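PDB 6NHS: beta-lactamase from Nostoc sp., which probably hydrolyses beta-lactam antibiotics as a class D serine beta-lactamase of the penicillin-binding-protein superfamily. Local coordinates for residues A[164-167]-A[168-172]. Residues are numbered along the deposited sequence; the frame is centred on the assembly and turned at random.
Sequences QIEF and LQRLH
The carboxylate of E166 receives the aliphatic part of R170 over one face, CD of E166 lying 3.8 Å from CD of R170, while the amide of Q169 comes to the OE1 end, its plane turned 35° from the carboxylate. This is i to i+3 and i to i+4 packing within an alpha helix, residues 161-172, and it illustrates how one helical turn can show different chemistry on its two sides. On the more open side, E166 bends at chi2 (83°), carrying its carboxylate forward along the helix, toward R170. R170 presents methylene groups rather than N-H to it: E166 OE2 stays 4.5 Å from R170 NE and well out of the guanidinium plane, so any attraction is probably one of charge alone, while NE forms a salt bridge with E175. The F167 ring meets the backbone N of L168 obliquely. It also makes an apolar contact, CD2 of F167 to CD2 of L168, at 4.3 Å.

This buried side links the two halves of the class D beta-lactamase fold: F167 and L171 pack on helix 65-76, with Y137 meeting the F167 ring edge-to-face, whereas I165 and L168 rest on strand 226-236 of the sheet. Q164 NE2 bonds to OG1 of T64, inside what is probably the SxxK motif begun by S63, tying this helix to the likely active-site region. Main-chain bonds hold the turn, the shortest running from Q169 N to I165 O at 2.8 Å. L168 also lies against the carbonyl one turn earlier, its CG 3.3 Å from O of Q164.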
# COMPACT_ATOMS: atom_id res chain seq x y z
N GLN A 164 -1.03 -8.79 0.15
CA GLN A 164 -1.37 -7.47 0.68
C GLN A 164 -2.47 -7.58 1.72
O GLN A 164 -2.38 -7.00 2.81
CB GLN A 164 -1.79 -6.53 -0.46
CG GLN A 164 -0.68 -6.24 -1.48
CD GLN A 164 0.09 -4.98 -1.18
OE1 GLN A 164 0.17 -4.54 -0.03
NE2 GLN A 164 0.66 -4.37 -2.22
N ILE A 165 -3.53 -8.34 1.41
CA ILE A 165 -4.63 -8.56 2.34
C ILE A 165 -4.11 -9.19 3.63
O ILE A 165 -4.41 -8.72 4.74
CB ILE A 165 -5.71 -9.44 1.69
CG1 ILE A 165 -6.30 -8.76 0.45
CG2 ILE A 165 -6.81 -9.77 2.70
CD1 ILE A 165 -7.17 -7.60 0.77
N GLU A 166 -3.34 -10.28 3.51
CA GLU A 166 -2.84 -10.97 4.70
C GLU A 166 -2.04 -10.03 5.58
O GLU A 166 -2.22 -10.01 6.81
CB GLU A 166 -2.01 -12.18 4.28
CG GLU A 166 -1.10 -12.73 5.36
CD GLU A 166 -1.80 -13.67 6.31
OE1 GLU A 166 -3.03 -13.55 6.50
OE2 GLU A 166 -1.11 -14.55 6.87
N PHE A 167 -1.16 -9.23 4.98
CA PHE A 167 -0.36 -8.27 5.73
C PHE A 167 -1.25 -7.26 6.45
O PHE A 167 -1.08 -7.02 7.65
CB PHE A 167 0.63 -7.59 4.77
CG PHE A 167 1.22 -6.30 5.29
CD1 PHE A 167 1.94 -6.27 6.48
CD2 PHE A 167 1.06 -5.12 4.58
CE1 PHE A 167 2.48 -5.08 6.95
CE2 PHE A 167 1.60 -3.93 5.05
CZ PHE A 167 2.31 -3.92 6.24
N LEU A 168 -2.22 -6.68 5.75
CA LEU A 168 -3.06 -5.65 6.36
C LEU A 168 -3.94 -6.23 7.47
O LEU A 168 -4.13 -5.59 8.51
CB LEU A 168 -3.92 -4.98 5.29
CG LEU A 168 -3.16 -4.12 4.29
CD1 LEU A 168 -4.08 -3.71 3.15
CD2 LEU A 168 -2.59 -2.89 4.99
N GLN A 169 -4.47 -7.43 7.25
CA GLN A 169 -5.32 -8.06 8.26
C GLN A 169 -4.53 -8.42 9.51
O GLN A 169 -4.99 -8.17 10.63
CB GLN A 169 -5.99 -9.29 7.64
CG GLN A 169 -6.95 -10.00 8.56
CD GLN A 169 -6.31 -11.15 9.29
OE1 GLN A 169 -6.69 -11.47 10.42
NE2 GLN A 169 -5.33 -11.79 8.66
N ARG A 170 -3.33 -8.99 9.35
CA ARG A 170 -2.47 -9.26 10.51
C ARG A 170 -2.08 -7.98 11.22
O ARG A 170 -2.03 -7.94 12.46
CB ARG A 170 -1.22 -10.01 10.07
CG ARG A 170 -1.48 -11.44 9.58
CD ARG A 170 -0.17 -12.16 9.39
NE ARG A 170 0.41 -12.58 10.67
CZ ARG A 170 1.71 -12.77 10.88
NH1 ARG A 170 2.57 -12.54 9.90
NH2 ARG A 170 2.14 -13.17 12.07
N LEU A 171 -1.76 -6.94 10.46
CA LEU A 171 -1.50 -5.63 11.04
C LEU A 171 -2.66 -5.19 11.93
O LEU A 171 -2.48 -4.82 13.09
CB LEU A 171 -1.26 -4.62 9.92
CG LEU A 171 -0.88 -3.20 10.33
CD1 LEU A 171 0.45 -3.23 11.05
CD2 LEU A 171 -0.82 -2.29 9.12
N HIS A 172 -3.88 -5.27 11.39
CA HIS A 172 -5.05 -4.71 12.07
C HIS A 172 -5.39 -5.47 13.34
O HIS A 172 -5.93 -4.88 14.29
CB HIS A 172 -6.24 -4.70 11.11
CG HIS A 172 -7.42 -3.95 11.63
ND1 HIS A 172 -8.40 -4.55 12.40
CD2 HIS A 172 -7.79 -2.65 11.50
CE1 HIS A 172 -9.32 -3.65 12.71
NE2 HIS A 172 -8.97 -2.49 12.18